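Side-chain contacts in HNH endonuclease (Geobacter metallireducens, PDB 4H9D), which probably acts as a manganese-dependent HNH nicking endonuclease, cutting one strand of DNA, and binds a zinc ion through four cysteines: residues Q11-E16 with V56-G61; N31-G36 with E48-D53; C38-E43 with K74-R79. All blocks are in the same frame, centred on the assembly; numbering follows the deposited sequence.

Contact 1 (Q11-E16 with V56-G61); sequences QEVKRE and VPVVRG
The helix carrying Val13 and Glu16 comes nearest to the loop 56-61 where the CA atoms of Val13 and Val58 stand 6.3 Å apart, the loop making a short 3-10 turn at residues 58 and 59. Val58 is the centre of the contact: its CA–CB bond is directed at the helix, and with CG1 opposite the backbone N (chi1 172°) that methyl settles against Val13 and Glu16, three residues apart on the same face of the helix. CG1 of Val58 lies 3.6 Å from CB of Glu16 and 3.9 Å from CA of Val13. Its second methyl, CG2, also approaches Glu16, at 4.1 Å from CB. Methyl meets methyl where Val13 CG1 comes to 4.1 Å from Val58 CG1, the two side chains set at a slant to each other. At the margin, Val13 CG2 looks toward Val59 CG1, 4.4 Å away.

Glu16 gives the loop only its aliphatic root. The bend at chi2 (-35°) turns the carboxylate away from Val58, and OE2 forms a salt bridge with Lys19, while the backbone oxygen of Glu16 accepts a bond from Ser64 OG. Backbone bonds from Arg60 N to Pro57 O and from Gly61 N to Val58 O hold the turn that presents the valines. Arg60 NH1 donates to Val59 O at 2.9 Å (N-H...O 151°) from above the carbonyl plane, and Arg60 NH2 forms a salt bridge with Glu48 of the second subunit, whose Pro46 packs on Val59. Between helix and turn the contact is therefore purely apolar: three valines and a glutamate stem meet through van der Waals contact, while the charge of Glu16 is met within its own helix.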
loop_
_atom_site.group_PDB
_atom_site.type_symbol
_atom_site.label_atom_id
_atom_site.label_comp_id
_atom_site.label_asym_id
_atom_site.label_seq_id
_atom_site.Cartn_x
_atom_site.Cartn_y
_atom_site.Cartn_z
ATOM N N GLN A 11 8.506 -21.146 8.722
ATOM C CA GLN A 11 8.163 -22.247 9.611
ATOM C C GLN A 11 7.717 -21.546 10.908
ATOM O O GLN A 11 6.699 -21.899 11.518
ATOM C CB GLN A 11 9.403 -23.115 9.869
ATOM C CG GLN A 11 10.498 -22.355 10.622
ATOM C CD GLN A 11 11.884 -22.973 10.508
ATOM O OE1 GLN A 11 12.397 -23.183 9.406
ATOM N NE2 GLN A 11 12.505 -23.249 11.655
ATOM N N GLU A 12 8.486 -20.532 11.304
ATOM C CA GLU A 12 8.196 -19.762 12.506
ATOM C C GLU A 12 6.894 -18.981 12.347
ATOM O O GLU A 12 6.104 -18.900 13.281
ATOM C CB GLU A 12 9.341 -18.783 12.812
ATOM C CG GLU A 12 10.630 -19.422 13.363
ATOM C CD GLU A 12 11.840 -18.465 13.343
ATOM O OE1 GLU A 12 12.348 -18.152 12.239
ATOM O OE2 GLU A 12 12.281 -18.024 14.431
ATOM N N VAL A 13 6.663 -18.414 11.169
ATOM C CA VAL A 13 5.450 -17.632 10.958
ATOM C C VAL A 13 4.199 -18.489 11.064
ATOM O O VAL A 13 3.216 -18.078 11.683
ATOM C CB VAL A 13 5.451 -16.897 9.589
ATOM C CG1 VAL A 13 4.079 -16.276 9.329
ATOM C CG2 VAL A 13 6.522 -15.793 9.584
ATOM N N LYS A 14 4.229 -19.673 10.463
ATOM C CA LYS A 14 3.081 -20.564 10.527
ATOM C C LYS A 14 2.881 -20.963 11.969
ATOM O O LYS A 14 1.784 -20.869 12.510
ATOM C CB LYS A 14 3.317 -21.823 9.708
ATOM C CG LYS A 14 2.905 -21.741 8.248
ATOM C CD LYS A 14 2.967 -23.131 7.623
ATOM C CE LYS A 14 2.179 -24.139 8.473
ATOM N NZ LYS A 14 2.285 -25.546 7.983
ATOM N N ARG A 15 3.967 -21.416 12.580
ATOM C CA ARG A 15 3.956 -21.855 13.966
ATOM C C ARG A 15 3.210 -20.869 14.848
ATOM O O ARG A 15 2.442 -21.270 15.722
ATOM C CB ARG A 15 5.392 -22.017 14.469
ATOM C CG ARG A 15 5.497 -22.417 15.925
ATOM C CD ARG A 15 4.777 -23.718 16.179
ATOM N NE ARG A 15 4.698 -24.023 17.604
ATOM C CZ ARG A 15 4.013 -25.042 18.116
ATOM N NH1 ARG A 15 3.336 -25.870 17.322
ATOM N NH2 ARG A 15 4.010 -25.235 19.429
ATOM N N GLU A 16 3.445 -19.579 14.613
ATOM C CA GLU A 16 2.802 -18.521 15.384
ATOM C C GLU A 16 1.378 -18.301 14.933
ATOM O O GLU A 16 0.526 -17.939 15.736
ATOM C CB GLU A 16 3.571 -17.198 15.266
ATOM C CG GLU A 16 4.804 -17.115 16.130
ATOM C CD GLU A 16 4.628 -17.827 17.455
ATOM O OE1 GLU A 16 4.848 -19.054 17.487
ATOM O OE2 GLU A 16 4.255 -17.177 18.461
ATOM N N VAL A 56 3.518 -6.751 18.628
ATOM C CA VAL A 56 4.726 -7.027 17.872
ATOM C C VAL A 56 4.324 -8.009 16.780
ATOM O O VAL A 56 4.048 -9.171 17.063
ATOM C CB VAL A 56 5.764 -7.693 18.758
ATOM C CG1 VAL A 56 6.950 -8.110 17.935
ATOM C CG2 VAL A 56 6.165 -6.745 19.855
ATOM N N PRO A 57 4.277 -7.554 15.519
ATOM C CA PRO A 57 3.902 -8.408 14.389
ATOM C C PRO A 57 4.650 -9.729 14.378
ATOM O O PRO A 57 5.790 -9.809 14.825
ATOM C CB PRO A 57 4.248 -7.548 13.181
ATOM C CG PRO A 57 3.991 -6.177 13.655
ATOM C CD PRO A 57 4.571 -6.184 15.062
ATOM N N VAL A 58 4.002 -10.769 13.864
ATOM C CA VAL A 58 4.617 -12.095 13.788
ATOM C C VAL A 58 5.827 -12.084 12.842
ATOM O O VAL A 58 6.841 -12.716 13.121
ATOM C CB VAL A 58 3.576 -13.167 13.313
ATOM C CG1 VAL A 58 4.253 -14.502 13.035
ATOM C CG2 VAL A 58 2.521 -13.350 14.381
ATOM N N VAL A 59 5.718 -11.359 11.728
ATOM C CA VAL A 59 6.810 -11.279 10.762
ATOM C C VAL A 59 7.952 -10.422 11.294
ATOM O O VAL A 59 8.991 -10.291 10.651
ATOM C CB VAL A 59 6.337 -10.716 9.394
ATOM C CG1 VAL A 59 5.342 -11.656 8.777
ATOM C CG2 VAL A 59 5.735 -9.329 9.560
ATOM N N ARG A 60 7.751 -9.822 12.461
ATOM C CA ARG A 60 8.801 -9.027 13.077
ATOM C C ARG A 60 9.302 -9.768 14.301
ATOM O O ARG A 60 9.909 -9.172 15.186
ATOM C CB ARG A 60 8.296 -7.642 13.486
ATOM C CG ARG A 60 8.181 -6.685 12.315
ATOM C CD ARG A 60 9.407 -6.840 11.426
ATOM N NE ARG A 60 9.290 -6.104 10.173
ATOM C CZ ARG A 60 9.239 -6.668 8.971
ATOM N NH1 ARG A 60 9.291 -7.988 8.839
ATOM N NH2 ARG A 60 9.148 -5.901 7.895
ATOM N N GLY A 61 9.040 -11.072 14.347
ATOM C CA GLY A 61 9.486 -11.876 15.472
ATOM C C GLY A 61 8.485 -12.098 16.595
ATOM O O GLY A 61 8.633 -13.049 17.360
#

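Contact 2 (N31-G36 with E48-D53); sequences NRIARG and EELTMD
Strand 50-54 is the first strand of the beta-beta-alpha core of the HNH fold, and here Leu50 on it packs against Ile33 and Gly36 at the end of helix 27-34. The CA atoms of Ile33 and Leu50 are 6.8 Å apart, and both side chains leave their backbones toward the other segment, running past each other in opposite directions. Leu50 CD1 makes the main touch, 3.8 Å from Ile33 CG2 and 3.9 Å from Ile33 CB. The same branch of Ile33 also meets the root of Leu50, CG2 to CB at 4.0 Å. In Ile33 the longer branch CG1 takes the place between backbone N and carbonyl carbon (chi1 50°), which puts CG2 beside the backbone N as the methyl facing the leucine.

Gly36 completes the surface for Leu50 with bare backbone: its CA sits 4.0 Å from Leu50 CD1. It is the first residue beyond the helix to leave helical angles, with phi at 63°, and its N bonds to Ile33 O at 2.7 Å, tying the turn to the residue that also touches the leucine. Further backbone bonding joins Gly36 to Phe45. Ile33 also touches Pro71 of the partner strand 69-73, to which Arg32 NH2 adds a hydrogen bond at Val69 O.

Leu50 is buried and lies between Ile33 and Gly36 and the zinc-binding cysteines, its side chain about 4 Å from that of Cys73 and about 5 Å from that of Cys38. Between the two segments the contact rests on van der Waals packing of hydrocarbon.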
loop_
_atom_site.group_PDB
_atom_site.type_symbol
_atom_site.label_atom_id
_atom_site.label_comp_id
_atom_site.label_asym_id
_atom_site.label_seq_id
_atom_site.Cartn_x
_atom_site.Cartn_y
_atom_site.Cartn_z
ATOM N N ASN A 31 -13.355 -14.052 26.530
ATOM C CA ASN A 31 -13.627 -13.160 27.639
ATOM C C ASN A 31 -13.137 -11.757 27.333
ATOM O O ASN A 31 -13.883 -10.781 27.490
ATOM C CB ASN A 31 -12.963 -13.652 28.920
ATOM C CG ASN A 31 -13.966 -14.164 29.916
ATOM O OD1 ASN A 31 -14.525 -15.254 29.742
ATOM N ND2 ASN A 31 -14.229 -13.374 30.962
ATOM N N ARG A 32 -11.884 -11.661 26.896
ATOM C CA ARG A 32 -11.294 -10.376 26.580
ATOM C C ARG A 32 -12.111 -9.553 25.570
ATOM O O ARG A 32 -12.366 -8.365 25.814
ATOM C CB ARG A 32 -9.869 -10.560 26.067
ATOM C CG ARG A 32 -9.132 -9.259 25.910
ATOM C CD ARG A 32 -8.199 -9.068 27.053
ATOM N NE ARG A 32 -6.907 -9.631 26.719
ATOM C CZ ARG A 32 -5.901 -8.940 26.190
ATOM N NH1 ARG A 32 -6.033 -7.644 25.940
ATOM N NH2 ARG A 32 -4.759 -9.559 25.905
ATOM N N ILE A 33 -12.526 -10.144 24.446
ATOM C CA ILE A 33 -13.303 -9.345 23.496
ATOM C C ILE A 33 -14.730 -9.140 23.980
ATOM O O ILE A 33 -15.423 -8.233 23.526
ATOM C CB ILE A 33 -13.336 -9.953 22.079
ATOM C CG1 ILE A 33 -13.726 -11.417 22.125
ATOM C CG2 ILE A 33 -11.995 -9.800 21.416
ATOM C CD1 ILE A 33 -13.788 -12.011 20.743
ATOM N N ALA A 34 -15.166 -9.988 24.906
ATOM C CA ALA A 34 -16.509 -9.880 25.479
ATOM C C ALA A 34 -16.610 -8.516 26.136
ATOM O O ALA A 34 -17.666 -7.888 26.116
ATOM C CB ALA A 34 -16.738 -10.970 26.526
ATOM N N ARG A 35 -15.501 -8.064 26.716
ATOM C CA ARG A 35 -15.444 -6.766 27.375
ATOM C C ARG A 35 -15.638 -5.658 26.344
ATOM O O ARG A 35 -16.021 -4.550 26.682
ATOM C CB ARG A 35 -14.104 -6.620 28.096
ATOM C CG ARG A 35 -13.865 -7.743 29.087
ATOM C CD ARG A 35 -12.477 -7.692 29.688
ATOM N NE ARG A 35 -12.275 -8.792 30.626
ATOM C CZ ARG A 35 -11.088 -9.204 31.068
ATOM N NH1 ARG A 35 -9.972 -8.609 30.658
ATOM N NH2 ARG A 35 -11.016 -10.213 31.929
ATOM N N GLY A 36 -15.369 -5.977 25.084
ATOM C CA GLY A 36 -15.548 -5.029 23.996
ATOM C C GLY A 36 -14.722 -3.757 23.979
ATOM O O GLY A 36 -15.140 -2.752 23.401
ATOM N N GLU A 48 -18.117 -8.832 17.695
ATOM C CA GLU A 48 -17.955 -9.166 16.292
ATOM C C GLU A 48 -16.997 -8.185 15.636
ATOM O O GLU A 48 -16.194 -8.568 14.789
ATOM C CB GLU A 48 -19.304 -9.122 15.572
ATOM C CG GLU A 48 -20.229 -10.291 15.890
ATOM C CD GLU A 48 -20.567 -10.406 17.368
ATOM O OE1 GLU A 48 -21.022 -9.399 17.956
ATOM O OE2 GLU A 48 -20.383 -11.504 17.940
ATOM N N GLU A 49 -17.072 -6.922 16.052
ATOM C CA GLU A 49 -16.236 -5.865 15.482
ATOM C C GLU A 49 -14.772 -5.807 15.917
ATOM O O GLU A 49 -14.031 -4.922 15.478
ATOM C CB GLU A 49 -16.876 -4.498 15.727
ATOM C CG GLU A 49 -18.207 -4.298 15.030
ATOM C CD GLU A 49 -18.634 -2.839 15.009
ATOM O OE1 GLU A 49 -17.893 -2.023 14.408
ATOM O OE2 GLU A 49 -19.699 -2.509 15.590
ATOM N N LEU A 50 -14.351 -6.728 16.779
ATOM C CA LEU A 50 -12.958 -6.753 17.219
ATOM C C LEU A 50 -12.188 -7.882 16.541
ATOM O O LEU A 50 -12.769 -8.894 16.149
ATOM C CB LEU A 50 -12.867 -6.947 18.728
ATOM C CG LEU A 50 -13.510 -5.885 19.604
ATOM C CD1 LEU A 50 -13.104 -6.160 21.040
ATOM C CD2 LEU A 50 -13.073 -4.494 19.172
ATOM N N THR A 51 -10.880 -7.695 16.407
ATOM C CA THR A 51 -10.006 -8.697 15.809
ATOM C C THR A 51 -8.805 -8.859 16.716
ATOM O O THR A 51 -8.567 -8.039 17.601
ATOM C CB THR A 51 -9.492 -8.268 14.431
ATOM O OG1 THR A 51 -10.574 -7.718 13.671
ATOM C CG2 THR A 51 -8.925 -9.475 13.684
HETATM N N MSE A 52 -8.051 -9.922 16.513
HETATM C CA MSE A 52 -6.879 -10.130 17.329
HETATM C C MSE A 52 -5.694 -9.488 16.643
HETATM O O MSE A 52 -5.476 -9.693 15.449
HETATM C CB MSE A 52 -6.607 -11.606 17.499
HETATM C CG MSE A 52 -5.339 -11.874 18.245
HETATM SE SE MSE A 52 -5.122 -13.755 18.501
HETATM C CE MSE A 52 -4.769 -14.222 16.676
ATOM N N ASP A 53 -4.939 -8.692 17.385
ATOM C CA ASP A 53 -3.765 -8.068 16.803
ATOM C C ASP A 53 -2.559 -8.358 17.669
ATOM O O ASP A 53 -2.679 -8.537 18.883
ATOM C CB ASP A 53 -3.962 -6.558 16.658
ATOM C CG ASP A 53 -2.820 -5.883 15.908
ATOM O OD1 ASP A 53 -2.222 -6.516 15.008
ATOM O OD2 ASP A 53 -2.532 -4.704 16.207
#

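Contact 3 (C38-E43 with K74-R79); sequences CHYCGE and KECNNR. With ZN (zinc ion), chain D.
Cys76, in the first turn of helix 74-82, is where the helix meets the loop 38-43, its CA 6.5 Å from that of Tyr40. Its SG binds the zinc ion at 2.5 Å, completing with Cys38 SG and Cys41 SG (each 2.3 Å from zinc) and with Cys73 a four-cysteine site. The same sulfur packs 3.4 Å from Tyr40 CB, and Cys76 CB lies obliquely by the tyrosine ring, 3.9 Å from CD2 of Tyr40. Cys76 also touches Tyr91 and, farther on, Arg79 touches Trp88 and Tyr91, so helix 85-92 covers this side of helix 74-82.

In the loop, Cys41 N and Tyr40 N make weak hydrogen bonds to Cys38 SG, Cys41 N at 3.6 Å (165°). The ring of Tyr40 meets Trp88 edge-to-face. A CxxC loop paired with cysteines at a strand end and helix start resembles a treble-clef zinc finger. Four sulfurs would gather negative charge round the metal, which the two N-H groups at Cys38 may partly offset; because its ligands come from both the loop and the helix, zinc joins the two.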
loop_
_atom_site.group_PDB
_atom_site.type_symbol
_atom_site.label_atom_id
_atom_site.label_comp_id
_atom_site.label_asym_id
_atom_site.label_seq_id
_atom_site.Cartn_x
_atom_site.Cartn_y
_atom_site.Cartn_z
ATOM N N CYS A 38 -11.413 -1.743 22.733
ATOM C CA CYS A 38 -10.340 -1.762 21.740
ATOM C C CYS A 38 -9.059 -1.302 22.427
ATOM O O CYS A 38 -9.011 -0.228 23.023
ATOM C CB CYS A 38 -10.664 -0.822 20.592
ATOM S SG CYS A 38 -9.275 -0.583 19.493
ATOM N N HIS A 39 -8.015 -2.108 22.336
ATOM C CA HIS A 39 -6.764 -1.790 23.009
ATOM C C HIS A 39 -6.087 -0.492 22.606
ATOM O O HIS A 39 -5.430 0.146 23.440
ATOM C CB HIS A 39 -5.780 -2.935 22.841
ATOM C CG HIS A 39 -4.510 -2.735 23.595
ATOM N ND1 HIS A 39 -3.325 -2.392 22.979
ATOM C CD2 HIS A 39 -4.244 -2.793 24.921
ATOM C CE1 HIS A 39 -2.382 -2.245 23.894
ATOM N NE2 HIS A 39 -2.914 -2.484 25.080
ATOM N N TYR A 40 -6.252 -0.095 21.344
ATOM C CA TYR A 40 -5.624 1.122 20.853
ATOM C C TYR A 40 -6.420 2.375 21.168
ATOM O O TYR A 40 -5.905 3.283 21.821
ATOM C CB TYR A 40 -5.362 1.000 19.349
ATOM C CG TYR A 40 -4.388 -0.119 19.047
ATOM C CD1 TYR A 40 -3.066 -0.064 19.531
ATOM C CD2 TYR A 40 -4.797 -1.276 18.362
ATOM C CE1 TYR A 40 -2.179 -1.130 19.354
ATOM C CE2 TYR A 40 -3.915 -2.359 18.177
ATOM C CZ TYR A 40 -2.611 -2.269 18.680
ATOM O OH TYR A 40 -1.732 -3.309 18.525
ATOM N N CYS A 41 -7.676 2.440 20.736
ATOM C CA CYS A 41 -8.458 3.642 21.020
ATOM C C CYS A 41 -9.285 3.624 22.310
ATOM O O CYS A 41 -9.819 4.647 22.706
ATOM C CB CYS A 41 -9.348 3.992 19.826
ATOM S SG CYS A 41 -10.589 2.772 19.398
ATOM N N GLY A 42 -9.383 2.473 22.965
ATOM C CA GLY A 42 -10.132 2.393 24.209
ATOM C C GLY A 42 -11.632 2.592 24.043
ATOM O O GLY A 42 -12.368 2.701 25.027
ATOM N N GLU A 43 -12.085 2.646 22.795
ATOM C CA GLU A 43 -13.493 2.822 22.494
ATOM C C GLU A 43 -14.172 1.473 22.692
ATOM O O GLU A 43 -13.499 0.452 22.715
ATOM C CB GLU A 43 -13.649 3.283 21.048
ATOM C CG GLU A 43 -15.041 3.736 20.697
ATOM C CD GLU A 43 -15.127 4.304 19.299
ATOM O OE1 GLU A 43 -14.178 5.011 18.886
ATOM O OE2 GLU A 43 -16.150 4.053 18.622
ATOM N N LYS A 74 -11.662 -2.662 13.809
ATOM C CA LYS A 74 -11.325 -2.581 12.391
ATOM C C LYS A 74 -10.342 -1.455 12.029
ATOM O O LYS A 74 -9.234 -1.711 11.547
ATOM C CB LYS A 74 -12.631 -2.444 11.593
ATOM C CG LYS A 74 -12.491 -2.225 10.094
ATOM C CD LYS A 74 -13.849 -2.352 9.407
ATOM C CE LYS A 74 -14.912 -1.467 10.063
ATOM N NZ LYS A 74 -16.275 -1.667 9.481
ATOM N N GLU A 75 -10.754 -0.216 12.285
ATOM C CA GLU A 75 -9.971 0.982 11.985
ATOM C C GLU A 75 -8.557 1.012 12.572
ATOM O O GLU A 75 -7.582 1.284 11.864
ATOM C CB GLU A 75 -10.751 2.206 12.452
ATOM C CG GLU A 75 -10.140 3.537 12.086
ATOM C CD GLU A 75 -11.006 4.700 12.536
ATOM O OE1 GLU A 75 -12.180 4.759 12.111
ATOM O OE2 GLU A 75 -10.520 5.551 13.316
ATOM N N CYS A 76 -8.450 0.746 13.869
ATOM C CA CYS A 76 -7.157 0.743 14.545
ATOM C C CYS A 76 -6.248 -0.359 14.020
ATOM O O CYS A 76 -5.046 -0.152 13.827
ATOM C CB CYS A 76 -7.332 0.556 16.060
ATOM S SG CYS A 76 -7.598 2.079 17.005
ATOM N N ASN A 77 -6.815 -1.536 13.789
ATOM C CA ASN A 77 -6.003 -2.645 13.321
ATOM C C ASN A 77 -5.280 -2.374 12.008
ATOM O O ASN A 77 -4.123 -2.780 11.854
ATOM C CB ASN A 77 -6.845 -3.907 13.189
ATOM C CG ASN A 77 -6.021 -5.095 12.776
ATOM O OD1 ASN A 77 -5.022 -5.428 13.419
ATOM N ND2 ASN A 77 -6.425 -5.743 11.692
ATOM N N ASN A 78 -5.950 -1.704 11.066
ATOM C CA ASN A 78 -5.351 -1.389 9.763
ATOM C C ASN A 78 -4.407 -0.204 9.855
ATOM O O ASN A 78 -3.246 -0.291 9.458
ATOM C CB ASN A 78 -6.437 -1.068 8.746
ATOM C CG ASN A 78 -7.427 -2.194 8.593
ATOM O OD1 ASN A 78 -7.069 -3.294 8.167
ATOM N ND2 ASN A 78 -8.679 -1.935 8.952
ATOM N N ARG A 79 -4.928 0.908 10.370
ATOM C CA ARG A 79 -4.156 2.124 10.531
ATOM C C ARG A 79 -2.820 1.875 11.206
ATOM O O ARG A 79 -1.854 2.583 10.948
ATOM C CB ARG A 79 -4.947 3.144 11.344
ATOM C CG ARG A 79 -5.927 3.951 10.528
ATOM C CD ARG A 79 -6.964 4.628 11.412
ATOM N NE ARG A 79 -7.848 5.505 10.648
ATOM C CZ ARG A 79 -7.484 6.693 10.170
ATOM N NH1 ARG A 79 -6.251 7.146 10.382
ATOM N NH2 ARG A 79 -8.344 7.427 9.472
HETATM ZN ZN ZN D . -9.732 1.133 18.009
#

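How the contacts relate
Contacts 2 and 3 are neighbours, their centres 11 Å apart, and they touch directly: Asp53 OD2 on strand 50-54 lies 2.8 Å from Tyr40 OH, a probable hydrogen bond between the strand and the zinc loop. The side chain of Leu50 in contact 2 is also about 7 Å from the zinc ion to which contact 3 gives three of its four ligands. Contact 1 sits on the other side of the chain's centre, its centre 21 Å from those of contacts 2 and 3, though its nearest atoms come within about 6 Å of contact 3 without touching. The segments of contact 2 lie within the loop it closes. There Val59 has its side chain about 8 Å from a bound magnesium ion, against about 13 Å for Tyr40.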